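Local structure of MAGE domain-containing protein (Xenopus laevis, 7DG2) at residues 20-23 / 24-27; 90-93 / 94-98; 144-147 / 148-152; 182-185 / 186-190. The protein probably serves as the Nse3 subunit of the Smc5/6 complex, pairing with Nse1 to form a dimer that binds and shapes Nse4. All blocks are in the same frame, centred on the assembly; numbering follows the deposited sequence.

Contact 1. Residues 20-23 / 24-27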
ATOM      1  N   LEU B  20      15.019  -1.078   1.316  1.00 12.65           N
ATOM      2  CA  LEU B  20      14.480   0.282   1.280  1.00 12.32           C
ATOM      3  C   LEU B  20      12.964   0.281   1.080  1.00 12.91           C
ATOM      4  O   LEU B  20      12.233   1.029   1.749  1.00 14.96           O
ATOM      5  CB  LEU B  20      15.178   1.074   0.170  1.00 11.03           C
ATOM      6  CG  LEU B  20      16.608   1.448   0.568  1.00 13.24           C
ATOM      7  CD1 LEU B  20      17.370   1.930  -0.651  1.00 14.52           C
ATOM      8  CD2 LEU B  20      16.586   2.538   1.646  1.00 16.74           C
ATOM      9  N   LEU B  21      12.469  -0.544   0.157  1.00 12.92           N
ATOM     10  CA  LEU B  21      11.026  -0.625  -0.057  1.00 11.78           C
ATOM     11  C   LEU B  21      10.309  -1.111   1.197  1.00 11.60           C
ATOM     12  O   LEU B  21       9.303  -0.526   1.625  1.00 14.54           O
ATOM     13  CB  LEU B  21      10.732  -1.559  -1.230  1.00 12.40           C
ATOM     14  CG  LEU B  21      11.226  -1.065  -2.580  1.00 14.75           C
ATOM     15  CD1 LEU B  21      11.012  -2.178  -3.622  1.00 16.88           C
ATOM     16  CD2 LEU B  21      10.461   0.199  -2.977  1.00 13.27           C
ATOM     17  N   ILE B  22      10.833  -2.168   1.817  1.00 13.66           N
ATOM     18  CA  ILE B  22      10.130  -2.765   2.946  1.00 13.84           C
ATOM     19  C   ILE B  22      10.178  -1.844   4.157  1.00 14.42           C
ATOM     20  O   ILE B  22       9.180  -1.678   4.870  1.00 14.53           O
ATOM     21  CB  ILE B  22      10.708  -4.160   3.236  1.00 14.07           C
ATOM     22  CG1 ILE B  22      10.292  -5.086   2.080  1.00 18.87           C
ATOM     23  CG2 ILE B  22      10.242  -4.639   4.617  1.00 18.12           C
ATOM     24  CD1 ILE B  22      11.069  -6.380   1.978  1.00 21.58           C
ATOM     25  N   LYS B  23      11.320  -1.186   4.386  1.00 12.20           N
ATOM     26  CA  LYS B  23      11.409  -0.242   5.494  1.00 12.38           C
ATOM     27  C   LYS B  23      10.672   1.070   5.233  1.00 14.40           C
ATOM     28  O   LYS B  23      10.573   1.882   6.155  1.00 15.32           O
ATOM     29  CB  LYS B  23      12.883   0.037   5.829  1.00 13.96           C
ATOM     30  CG  LYS B  23      13.580  -1.195   6.425  1.00 16.33           C
ATOM     31  CD  LYS B  23      12.910  -1.617   7.754  1.00 16.23           C
ATOM     32  CE  LYS B  23      13.715  -2.677   8.491  1.00 19.76           C
ATOM     33  NZ  LYS B  23      13.080  -3.009   9.809  1.00 21.23           N
ATOM     34  N   ASP B  24      10.146   1.296   4.024  1.00 14.07           N
ATOM     35  CA  ASP B  24       9.322   2.468   3.769  1.00 14.03           C
ATOM     36  C   ASP B  24       7.847   2.213   4.043  1.00 14.12           C
ATOM     37  O   ASP B  24       7.048   3.148   3.932  1.00 13.51           O
ATOM     38  CB  ASP B  24       9.490   2.940   2.303  1.00 15.53           C
ATOM     39  CG  ASP B  24       8.943   4.351   2.059  1.00 17.83           C
ATOM     40  OD1 ASP B  24       9.264   5.263   2.853  1.00 18.60           O
ATOM     41  OD2 ASP B  24       8.235   4.567   1.040  1.00 16.11           O
ATOM     42  N   GLN B  25       7.472   0.974   4.399  1.00 13.02           N
ATOM     43  CA  GLN B  25       6.056   0.604   4.390  1.00 14.60           C
ATOM     44  C   GLN B  25       5.204   1.492   5.287  1.00 15.40           C
ATOM     45  O   GLN B  25       4.029   1.722   4.979  1.00 16.03           O
ATOM     46  CB  GLN B  25       5.869  -0.860   4.792  1.00 15.36           C
ATOM     47  CG  GLN B  25       6.191  -1.853   3.676  1.00 12.82           C
ATOM     48  CD  GLN B  25       6.024  -3.291   4.126  1.00 17.28           C
ATOM     49  OE1 GLN B  25       6.092  -3.584   5.321  1.00 17.46           O
ATOM     50  NE2 GLN B  25       5.814  -4.195   3.174  1.00 15.61           N
ATOM     51  N   LYS B  26       5.744   1.959   6.416  1.00 13.60           N
ATOM     52  CA  LYS B  26       4.990   2.831   7.313  1.00 17.42           C
ATOM     53  C   LYS B  26       5.581   4.233   7.386  1.00 16.73           C
ATOM     54  O   LYS B  26       5.305   4.976   8.339  1.00 16.64           O
ATOM     55  CB  LYS B  26       4.885   2.208   8.706  1.00 20.53           C
ATOM     56  CG  LYS B  26       4.070   0.911   8.695  1.00 23.05           C
ATOM     57  CD  LYS B  26       3.702   0.452  10.096  1.00 29.11           C
ATOM     58  CE  LYS B  26       2.928  -0.862  10.050  1.00 29.46           C
ATOM     59  NZ  LYS B  26       1.642  -0.744   9.325  1.00 34.80           N
ATOM     60  N   LYS B  27       6.376   4.609   6.375  1.00 14.85           N
ATOM     61  CA  LYS B  27       6.964   5.944   6.252  1.00 16.25           C
ATOM     62  C   LYS B  27       7.807   6.312   7.472  1.00 14.95           C
ATOM     63  O   LYS B  27       7.928   7.487   7.827  1.00 16.79           O
ATOM     64  CB  LYS B  27       5.896   7.011   5.985  1.00 16.02           C
ATOM     65  CG  LYS B  27       5.132   6.794   4.672  1.00 16.11           C
ATOM     66  CD  LYS B  27       6.074   6.798   3.481  1.00 15.38           C
ATOM     67  CE  LYS B  27       5.315   6.478   2.183  1.00 13.79           C
ATOM     68  NZ  LYS B  27       6.204   6.552   0.982  1.00 15.90           N
TER
HETATM   69  O   HOH W   1       8.261   2.318   7.604  1.00 15.42           O
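Leu21 and Ile22 meet Asp24 and Gln25 in a local, largely backbone-made contact, where the chain leaves helix 6-23 and heads for strand 30-31. Asp24 N donates to Leu21 O at 3.1 Å and Gln25 N to Ile22 O at 3.2 Å; each bond spans three residues. Gln25 adds the main side-chain contact. With CG beside its own backbone N (chi1 -78°), the chain folds back until CG lies 3.2 Å from Ile22 O, then runs out extended. Its amide is gripped from both ends: OE1 accepts from Ser92 N of the Nse1 chain, and NE2 donates to Phe68 O of the Nse4 chain. With an alanine here, that Nse1 N-H and that Nse4 carbonyl would probably both be left without their mate, at a point where three chains meet. Asp24 rests its CB against Leu20 O (3.4 Å), while its carboxylate turns to Lys27, whose NZ forms a salt bridge to the syn side of OD2 at 2.8 Å and also bonds to Thr65 O of the Nse4 chain. A water bridges Lys23 O and Lys26 N. Lys27 N returns to Asp24 O, closing a type I beta turn after the helix, consistent with the first helix-to-strand link of a winged-helix fold in a MAGE domain.

Contact 2. Residues 90-93 / 94-98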
ATOM      1  N   MET B  90      -3.458   5.904  -8.705  1.00 23.38           N
ATOM      2  CA  MET B  90      -3.145   5.451  -7.353  1.00 21.32           C
ATOM      3  C   MET B  90      -4.398   5.150  -6.545  1.00 21.91           C
ATOM      4  O   MET B  90      -5.408   5.847  -6.657  1.00 26.35           O
ATOM      5  CB  MET B  90      -2.316   6.519  -6.658  1.00 24.72           C
ATOM      6  CG  MET B  90      -1.056   6.761  -7.399  1.00 32.25           C
ATOM      7  SD  MET B  90       0.148   5.594  -6.799  1.00 36.69           S
ATOM      8  CE  MET B  90       1.195   6.750  -6.042  1.00 20.09           C
ATOM      9  N   ARG B  91      -4.322   4.116  -5.706  1.00 17.84           N
ATOM     10  CA  ARG B  91      -5.469   3.733  -4.889  1.00 18.40           C
ATOM     11  C   ARG B  91      -5.782   4.779  -3.832  1.00 20.35           C
ATOM     12  O   ARG B  91      -4.880   5.346  -3.209  1.00 21.13           O
ATOM     13  CB  ARG B  91      -5.222   2.391  -4.192  1.00 18.53           C
ATOM     14  CG  ARG B  91      -6.470   1.859  -3.506  1.00 25.39           C
ATOM     15  CD  ARG B  91      -6.221   0.583  -2.701  1.00 27.03           C
ATOM     16  NE  ARG B  91      -7.495  -0.046  -2.356  1.00 34.33           N
ATOM     17  CZ  ARG B  91      -7.620  -1.143  -1.614  1.00 38.98           C
ATOM     18  NH1 ARG B  91      -6.538  -1.741  -1.129  1.00 35.41           N
ATOM     19  NH2 ARG B  91      -8.826  -1.641  -1.359  1.00 37.86           N
ATOM     20  N   VAL B  92      -7.076   5.007  -3.612  1.00 21.71           N
ATOM     21  CA  VAL B  92      -7.579   5.852  -2.529  1.00 22.82           C
ATOM     22  C   VAL B  92      -7.897   4.957  -1.338  1.00 26.61           C
ATOM     23  O   VAL B  92      -8.740   4.054  -1.445  1.00 28.41           O
ATOM     24  CB  VAL B  92      -8.821   6.641  -2.976  1.00 26.58           C
ATOM     25  CG1 VAL B  92      -9.446   7.382  -1.797  1.00 29.45           C
ATOM     26  CG2 VAL B  92      -8.453   7.603  -4.102  1.00 30.89           C
ATOM     27  N   ASP B  93      -7.248   5.200  -0.204  1.00 26.35           N
ATOM     28  CA  ASP B  93      -7.391   4.322   0.961  1.00 28.96           C
ATOM     29  C   ASP B  93      -7.313   5.155   2.242  1.00 30.00           C
ATOM     30  O   ASP B  93      -7.492   6.378   2.219  1.00 25.31           O
ATOM     31  CB  ASP B  93      -6.335   3.197   0.919  1.00 33.22           C
ATOM     32  CG  ASP B  93      -4.896   3.720   0.925  1.00 37.44           C
ATOM     33  OD1 ASP B  93      -4.653   4.897   1.270  1.00 32.63           O
ATOM     34  OD2 ASP B  93      -3.987   2.939   0.566  1.00 43.17           O
ATOM     35  N   GLU B  94      -7.042   4.487   3.369  1.00 29.38           N
ATOM     36  CA  GLU B  94      -7.045   5.184   4.651  1.00 28.86           C
ATOM     37  C   GLU B  94      -5.876   6.150   4.766  1.00 27.24           C
ATOM     38  O   GLU B  94      -5.981   7.155   5.475  1.00 26.87           O
ATOM     39  CB  GLU B  94      -7.014   4.189   5.815  1.00 31.37           C
ATOM     40  CG  GLU B  94      -5.674   3.484   6.024  1.00 38.65           C
ATOM     41  CD  GLU B  94      -5.561   2.172   5.258  1.00 49.53           C
ATOM     42  OE1 GLU B  94      -4.753   1.307   5.680  1.00 53.87           O
ATOM     43  OE2 GLU B  94      -6.283   2.003   4.243  1.00 45.56           O
ATOM     44  N   ASN B  95      -4.761   5.872   4.086  1.00 25.91           N
ATOM     45  CA  ASN B  95      -3.663   6.831   4.096  1.00 30.63           C
ATOM     46  C   ASN B  95      -4.008   8.083   3.305  1.00 25.80           C
ATOM     47  O   ASN B  95      -3.428   9.144   3.557  1.00 23.34           O
ATOM     48  CB  ASN B  95      -2.380   6.188   3.561  1.00 35.80           C
ATOM     49  CG  ASN B  95      -1.760   5.222   4.557  1.00 42.84           C
ATOM     50  OD1 ASN B  95      -1.826   5.433   5.770  1.00 44.11           O
ATOM     51  ND2 ASN B  95      -1.167   4.151   4.048  1.00 46.81           N
ATOM     52  N   THR B  96      -4.958   7.996   2.375  1.00 23.54           N
ATOM     53  CA  THR B  96      -5.451   9.203   1.735  1.00 21.02           C
ATOM     54  C   THR B  96      -6.107  10.120   2.762  1.00 20.84           C
ATOM     55  O   THR B  96      -5.801  11.313   2.835  1.00 21.71           O
ATOM     56  CB  THR B  96      -6.439   8.838   0.623  1.00 23.14           C
ATOM     57  OG1 THR B  96      -5.826   7.898  -0.271  1.00 23.75           O
ATOM     58  CG2 THR B  96      -6.849  10.079  -0.143  1.00 22.76           C
ATOM     59  N   SER B  97      -7.009   9.574   3.577  1.00 21.04           N
ATOM     60  CA  SER B  97      -7.674  10.400   4.580  1.00 21.88           C
ATOM     61  C   SER B  97      -6.675  11.009   5.559  1.00 20.50           C
ATOM     62  O   SER B  97      -6.821  12.173   5.963  1.00 19.60           O
ATOM     63  CB  SER B  97      -8.720   9.569   5.322  1.00 23.22           C
ATOM     64  OG  SER B  97      -9.762   9.214   4.440  1.00 24.63           O
ATOM     65  N   LYS B  98      -5.658  10.240   5.955  1.00 20.23           N
ATOM     66  CA  LYS B  98      -4.671  10.764   6.891  1.00 18.85           C
ATOM     67  C   LYS B  98      -3.926  11.948   6.299  1.00 19.17           C
ATOM     68  O   LYS B  98      -3.587  12.884   7.026  1.00 18.32           O
ATOM     69  CB  LYS B  98      -3.672   9.681   7.292  1.00 21.42           C
ATOM     70  CG  LYS B  98      -4.217   8.616   8.230  1.00 23.28           C
ATOM     71  CD  LYS B  98      -3.185   7.513   8.406  1.00 26.48           C
ATOM     72  CE  LYS B  98      -3.705   6.417   9.315  1.00 27.43           C
ATOM     73  NZ  LYS B  98      -2.628   5.425   9.622  1.00 33.75           N
TER
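Asp93 and Thr96 face each other in a capping box at the start of helix 94-111, with Asp93 as the N-cap residue. Their polar groups are exchanged: each side chain takes the backbone N-H of the other residue. Thr96 turns OG1 beside its own backbone N (chi1 -53°), where it accepts from Asp93 N in a nearly straight bond of 3.1 Å (165°). In return Asp93 OD1 reaches over the first turn and receives two weak bonds, from Asn95 N at 3.0 Å and from Thr96 N at 3.3 Å. A valine in place of Thr96 would probably leave Asp93 N without its acceptor and the loop less firmly pinned to the helix. Val92 leans across the same threonine, its CG1 close to both OG1 and CG2, while Thr96 also packs on Ser56 of the Nse4 chain. Ahead of the cap, Arg91 NH1 bonds to Gln148 O of the Nse1 chain. Glu94 bends back at chi2 over the cap; its acidic neighbour would probably raise the cost of charge on both carboxylates, with the helix N terminus offsetting some of it. Glu94 OE2 ends 3.5 Å from Asp93 CB and 4.4 Å from Asp93 OD2.

Contact 3. Residues 144-147 / 148-152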
ATOM      1  N   LYS B 144      -3.055   9.943  19.167  1.00 23.58           N
ATOM      2  CA  LYS B 144      -1.888   9.142  18.812  1.00 27.80           C
ATOM      3  C   LYS B 144      -1.477   9.370  17.360  1.00 23.35           C
ATOM      4  O   LYS B 144      -0.282   9.411  17.049  1.00 25.27           O
ATOM      5  CB  LYS B 144      -2.170   7.664  19.063  1.00 30.45           C
ATOM      6  CG  LYS B 144      -0.935   6.786  18.959  1.00 37.78           C
ATOM      7  CD  LYS B 144      -1.129   5.460  19.680  1.00 40.13           C
ATOM      8  CE  LYS B 144      -2.295   4.693  19.105  1.00 47.38           C
ATOM      9  NZ  LYS B 144      -2.135   4.478  17.639  1.00 47.12           N
ATOM     10  N   LEU B 145      -2.451   9.502  16.456  1.00 24.76           N
ATOM     11  CA  LEU B 145      -2.123   9.756  15.053  1.00 23.63           C
ATOM     12  C   LEU B 145      -1.321  11.041  14.905  1.00 22.40           C
ATOM     13  O   LEU B 145      -0.296  11.068  14.210  1.00 21.82           O
ATOM     14  CB  LEU B 145      -3.405   9.825  14.217  1.00 21.55           C
ATOM     15  CG  LEU B 145      -3.223  10.213  12.745  1.00 20.59           C
ATOM     16  CD1 LEU B 145      -2.342   9.188  12.050  1.00 24.74           C
ATOM     17  CD2 LEU B 145      -4.575  10.330  12.045  1.00 22.48           C
ATOM     18  N   VAL B 146      -1.763  12.114  15.569  1.00 20.75           N
ATOM     19  CA  VAL B 146      -1.153  13.428  15.370  1.00 19.78           C
ATOM     20  C   VAL B 146       0.138  13.588  16.169  1.00 23.79           C
ATOM     21  O   VAL B 146       1.128  14.125  15.656  1.00 21.89           O
ATOM     22  CB  VAL B 146      -2.170  14.536  15.702  1.00 21.74           C
ATOM     23  CG1 VAL B 146      -1.497  15.891  15.653  1.00 21.48           C
ATOM     24  CG2 VAL B 146      -3.352  14.485  14.720  1.00 23.18           C
ATOM     25  N   THR B 147       0.165  13.149  17.434  1.00 21.76           N
ATOM     26  CA  THR B 147       1.323  13.401  18.286  1.00 21.43           C
ATOM     27  C   THR B 147       2.359  12.284  18.263  1.00 22.84           C
ATOM     28  O   THR B 147       3.478  12.493  18.745  1.00 23.92           O
ATOM     29  CB  THR B 147       0.896  13.634  19.749  1.00 23.87           C
ATOM     30  OG1 THR B 147       0.379  12.418  20.309  1.00 27.00           O
ATOM     31  CG2 THR B 147      -0.159  14.718  19.822  1.00 28.62           C
ATOM     32  N   GLU B 148       2.029  11.112  17.725  1.00 24.60           N
ATOM     33  CA  GLU B 148       2.978  10.005  17.676  1.00 22.35           C
ATOM     34  C   GLU B 148       3.245   9.560  16.245  1.00 21.58           C
ATOM     35  O   GLU B 148       4.389   9.644  15.790  1.00 23.14           O
ATOM     36  CB  GLU B 148       2.471   8.827  18.535  1.00 26.15           C
ATOM     37  CG  GLU B 148       2.274   9.192  20.013  1.00 30.43           C
ATOM     38  CD  GLU B 148       1.857   8.010  20.882  1.00 39.57           C
ATOM     39  OE1 GLU B 148       2.129   6.847  20.508  1.00 38.72           O
ATOM     40  OE2 GLU B 148       1.252   8.249  21.947  1.00 43.31           O
ATOM     41  N   GLU B 149       2.220   9.125  15.513  1.00 21.97           N
ATOM     42  CA  GLU B 149       2.441   8.572  14.177  1.00 21.59           C
ATOM     43  C   GLU B 149       3.032   9.615  13.235  1.00 19.99           C
ATOM     44  O   GLU B 149       4.071   9.376  12.606  1.00 20.81           O
ATOM     45  CB  GLU B 149       1.135   8.016  13.611  1.00 22.43           C
ATOM     46  CG  GLU B 149       1.266   7.447  12.192  1.00 23.41           C
ATOM     47  CD  GLU B 149       0.045   6.635  11.772  1.00 28.45           C
ATOM     48  OE1 GLU B 149      -0.274   6.586  10.562  1.00 27.43           O
ATOM     49  OE2 GLU B 149      -0.604   6.052  12.665  1.00 33.98           O
ATOM     50  N   PHE B 150       2.383  10.779  13.121  1.00 19.04           N
ATOM     51  CA  PHE B 150       2.919  11.836  12.259  1.00 18.49           C
ATOM     52  C   PHE B 150       4.301  12.286  12.714  1.00 18.34           C
ATOM     53  O   PHE B 150       5.115  12.719  11.895  1.00 17.48           O
ATOM     54  CB  PHE B 150       1.979  13.043  12.226  1.00 20.28           C
ATOM     55  CG  PHE B 150       0.706  12.834  11.446  1.00 21.18           C
ATOM     56  CD1 PHE B 150       0.574  11.796  10.528  1.00 21.57           C
ATOM     57  CD2 PHE B 150      -0.354  13.716  11.611  1.00 19.88           C
ATOM     58  CE1 PHE B 150      -0.599  11.644   9.801  1.00 19.39           C
ATOM     59  CE2 PHE B 150      -1.535  13.564  10.901  1.00 18.86           C
ATOM     60  CZ  PHE B 150      -1.656  12.528   9.986  1.00 17.76           C
ATOM     61  N   VAL B 151       4.592  12.190  14.011  1.00 17.75           N
ATOM     62  CA  VAL B 151       5.874  12.659  14.518  1.00 18.14           C
ATOM     63  C   VAL B 151       6.984  11.658  14.212  1.00 17.51           C
ATOM     64  O   VAL B 151       8.079  12.049  13.781  1.00 19.73           O
ATOM     65  CB  VAL B 151       5.749  12.959  16.026  1.00 17.70           C
ATOM     66  CG1 VAL B 151       7.091  13.339  16.599  1.00 21.02           C
ATOM     67  CG2 VAL B 151       4.774  14.105  16.228  1.00 19.57           C
ATOM     68  N   LYS B 152       6.712  10.359  14.394  1.00 20.12           N
ATOM     69  CA  LYS B 152       7.706   9.336  14.072  1.00 19.83           C
ATOM     70  C   LYS B 152       7.960   9.245  12.572  1.00 20.38           C
ATOM     71  O   LYS B 152       9.057   8.863  12.149  1.00 18.37           O
ATOM     72  CB  LYS B 152       7.257   7.988  14.621  1.00 21.74           C
ATOM     73  CG  LYS B 152       7.306   7.923  16.145  1.00 28.20           C
ATOM     74  CD  LYS B 152       6.174   7.089  16.700  1.00 35.10           C
ATOM     75  CE  LYS B 152       6.173   5.690  16.125  1.00 37.15           C
ATOM     76  NZ  LYS B 152       4.969   4.927  16.588  1.00 49.23           N
TER
HETATM   77  O   HOH W   2      -1.636   6.250  15.227  1.00 37.23           O
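Lys144 and Leu145 pair with Glu149 and Phe150 across a pi-type turn in helix 142-152, where the backbone widens and two of its bonds span five residues. Glu149 N donates to Lys144 O and Phe150 N to Leu145 O, each at 2.9 Å and nearly along the C=O axis. Lys144 O is gripped twice, since Glu148 N also bonds to it from above the carbonyl plane. Val146 O is buried with no partner in the model, probably a consequence of the widened turn.

Packing contacts gather on the inner side. Leu145 sends CD1 over the face of the Phe150 ring in a CH-pi contact, 4.2 Å from the centroid and 28° off the ring normal. Its CG is anti to the backbone N (chi1 175°), and this carries the branches along the helix to the ring. Leu145 O also lies over a ring face, 3.4 Å from Phe150 CG. Leu101 and Leu102 of helix 94-111 press on this pair, and Val151 lays CG2 on Thr147 O at 3.3 Å.

Polar side chains occupy the outer side. Lys144 and Glu148 touch through CG and OE1 rather than through their charges. Glu149 has its OE1 salt-bridged to Lys98, and its other oxygen is tied to Lys144 through one water, which accepts from Lys144 NZ at 3.0 Å and donates to Glu149 OE2 at 2.8 Å.

Contact 4. Residues 182-185 / 186-190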
ATOM      1  N   SER B 182       5.951  21.653   0.147  1.00 17.78           N
ATOM      2  CA  SER B 182       6.684  22.902   0.271  1.00 20.04           C
ATOM      3  C   SER B 182       5.740  23.949   0.833  1.00 17.71           C
ATOM      4  O   SER B 182       4.521  23.794   0.798  1.00 16.33           O
ATOM      5  CB  SER B 182       7.239  23.373  -1.077  1.00 18.57           C
ATOM      6  OG  SER B 182       6.202  23.895  -1.902  1.00 20.41           O
ATOM      7  N   LYS B 183       6.316  25.040   1.332  1.00 19.67           N
ATOM      8  CA  LYS B 183       5.466  26.127   1.804  1.00 18.41           C
ATOM      9  C   LYS B 183       4.573  26.662   0.689  1.00 17.54           C
ATOM     10  O   LYS B 183       3.389  26.932   0.916  1.00 18.21           O
ATOM     11  CB  LYS B 183       6.323  27.247   2.392  1.00 19.64           C
ATOM     12  CG  LYS B 183       6.971  26.898   3.727  1.00 21.19           C
ATOM     13  CD  LYS B 183       7.821  28.066   4.203  1.00 20.50           C
ATOM     14  CE  LYS B 183       8.403  27.812   5.578  1.00 22.13           C
ATOM     15  NZ  LYS B 183       9.286  28.963   6.000  1.00 25.00           N
ATOM     16  N   MET B 184       5.114  26.808  -0.530  1.00 19.80           N
ATOM     17  CA  MET B 184       4.306  27.362  -1.616  1.00 17.82           C
ATOM     18  C   MET B 184       3.193  26.404  -2.013  1.00 17.20           C
ATOM     19  O   MET B 184       2.065  26.832  -2.278  1.00 15.91           O
ATOM     20  CB  MET B 184       5.188  27.704  -2.821  1.00 18.41           C
ATOM     21  CG  MET B 184       4.454  28.440  -3.934  1.00 21.17           C
ATOM     22  SD  MET B 184       3.802  30.030  -3.373  1.00 24.75           S
ATOM     23  CE  MET B 184       5.298  31.028  -3.372  1.00 28.71           C
ATOM     24  N   LYS B 185       3.482  25.098  -2.047  1.00 17.83           N
ATOM     25  CA  LYS B 185       2.428  24.133  -2.338  1.00 17.79           C
ATOM     26  C   LYS B 185       1.324  24.176  -1.285  1.00 14.95           C
ATOM     27  O   LYS B 185       0.140  24.111  -1.623  1.00 17.19           O
ATOM     28  CB  LYS B 185       3.016  22.719  -2.431  1.00 19.42           C
ATOM     29  CG  LYS B 185       3.873  22.461  -3.657  1.00 24.83           C
ATOM     30  CD  LYS B 185       3.033  22.371  -4.920  1.00 29.56           C
ATOM     31  CE  LYS B 185       3.859  21.800  -6.080  1.00 38.35           C
ATOM     32  NZ  LYS B 185       3.165  21.914  -7.393  1.00 37.25           N
ATOM     33  N   VAL B 186       1.690  24.277  -0.000  1.00 16.41           N
ATOM     34  CA  VAL B 186       0.665  24.335   1.040  1.00 16.78           C
ATOM     35  C   VAL B 186      -0.136  25.635   0.924  1.00 16.44           C
ATOM     36  O   VAL B 186      -1.363  25.646   1.086  1.00 17.15           O
ATOM     37  CB  VAL B 186       1.303  24.167   2.429  1.00 15.65           C
ATOM     38  CG1 VAL B 186       0.271  24.434   3.520  1.00 16.25           C
ATOM     39  CG2 VAL B 186       1.871  22.744   2.579  1.00 16.92           C
ATOM     40  N   LEU B 187       0.547  26.742   0.613  1.00 17.03           N
ATOM     41  CA  LEU B 187      -0.150  28.001   0.380  1.00 17.50           C
ATOM     42  C   LEU B 187      -1.126  27.881  -0.782  1.00 16.67           C
ATOM     43  O   LEU B 187      -2.224  28.453  -0.751  1.00 18.77           O
ATOM     44  CB  LEU B 187       0.860  29.117   0.117  1.00 19.73           C
ATOM     45  CG  LEU B 187       0.235  30.486  -0.182  1.00 21.09           C
ATOM     46  CD1 LEU B 187      -0.682  30.906   0.971  1.00 21.02           C
ATOM     47  CD2 LEU B 187       1.335  31.523  -0.396  1.00 22.09           C
ATOM     48  N   GLU B 188      -0.737  27.141  -1.822  1.00 19.34           N
ATOM     49  CA  GLU B 188      -1.626  26.938  -2.958  1.00 19.35           C
ATOM     50  C   GLU B 188      -2.847  26.117  -2.567  1.00 17.25           C
ATOM     51  O   GLU B 188      -3.953  26.377  -3.050  1.00 18.08           O
ATOM     52  CB  GLU B 188      -0.858  26.277  -4.105  1.00 19.14           C
ATOM     53  CG  GLU B 188       0.095  27.241  -4.780  1.00 18.20           C
ATOM     54  CD  GLU B 188       1.031  26.595  -5.790  1.00 26.14           C
ATOM     55  OE1 GLU B 188       0.965  25.366  -6.008  1.00 25.13           O
ATOM     56  OE2 GLU B 188       1.844  27.344  -6.371  1.00 26.19           O
ATOM     57  N   PHE B 189      -2.668  25.126  -1.691  1.00 16.98           N
ATOM     58  CA  PHE B 189      -3.795  24.362  -1.179  1.00 17.50           C
ATOM     59  C   PHE B 189      -4.722  25.242  -0.352  1.00 17.64           C
ATOM     60  O   PHE B 189      -5.940  25.242  -0.554  1.00 20.13           O
ATOM     61  CB  PHE B 189      -3.279  23.188  -0.340  1.00 18.76           C
ATOM     62  CG  PHE B 189      -4.353  22.469   0.416  1.00 18.28           C
ATOM     63  CD1 PHE B 189      -5.064  21.437  -0.181  1.00 20.48           C
ATOM     64  CD2 PHE B 189      -4.651  22.818   1.728  1.00 20.87           C
ATOM     65  CE1 PHE B 189      -6.058  20.768   0.518  1.00 20.74           C
ATOM     66  CE2 PHE B 189      -5.644  22.161   2.426  1.00 19.11           C
ATOM     67  CZ  PHE B 189      -6.348  21.132   1.820  1.00 21.06           C
ATOM     68  N   VAL B 190      -4.155  25.993   0.594  1.00 18.01           N
ATOM     69  CA  VAL B 190      -4.966  26.868   1.442  1.00 18.68           C
ATOM     70  C   VAL B 190      -5.749  27.854   0.581  1.00 21.39           C
ATOM     71  O   VAL B 190      -6.961  28.045   0.763  1.00 22.00           O
ATOM     72  CB  VAL B 190      -4.065  27.586   2.460  1.00 20.75           C
ATOM     73  CG1 VAL B 190      -4.856  28.629   3.242  1.00 21.71           C
ATOM     74  CG2 VAL B 190      -3.440  26.566   3.401  1.00 20.51           C
TER
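Met184 and Lys185 meet Leu187 and Glu188 one turn on, near the start of helix 183-193. Met184, bent at chi2 and chi3, brings SD to within 4.1 Å of Leu187 CD2, while its CG touches Glu188 OE2 at 3.7 Å. Glu188 thus lies between two neighbours, since its other oxygen, OE1, approaches Lys185 CD at 3.8 Å. The charges themselves stay further apart, Lys185 NZ standing 4.3 Å from Glu188 OE1, too far for direct pairing, though the attraction probably still counts for something on this partly exposed side. Val186 turns the other way and sets CG2 against Ser182 O.

Behind these side chains runs a regular series of alpha-helical backbone bonds in which Val186, Leu187, Glu188 and Phe189 each donate to the carbonyl four residues earlier. Ser182 caps its start: its OG, held between its own backbone N and carbonyl carbon (chi1 74°), accepts from Lys185 N at 3.0 Å in a nearly straight bond (167°), so this N-H of the first turn has a partner.

Further out, Met184 packs on Tyr205 and Ala208 of helix 202-209, to which Lys183 adds a salt bridge with Asp207. Val186 rests on Ser107 of helix 94-111, and Phe189 meets Tyr61 of the Nse4 chain edge-to-face. This is a serine N-cap opening a regular alpha helix, one that packs on helices 94-111 and 202-209 of its own chain and on the Nse4 subunit.

From the N terminus, contact 1 turns the chain out of helix 6-23 towards strand 30-31, contact 2 opens helix 94-111, contact 3 lies within helix 142-152, and contact 4 starts helix 183-193. All four are local and follow in series, so none nests in or crosses another. Contacts 2 and 3 touch in space: Lys98 NZ reaches Glu149 OE1 at 2.8 Å, and Lys98 O packs on the Phe150 ring, joining the two helices. Contact 1 touches none of the others, its nearest atoms about 6 Å from contact 2, about 5 Å from contact 3 and about 15 Å from contact 4. Contacts 1, 2 and 4 all meet Nse4, and contacts 1 and 2 meet Nse1 as well.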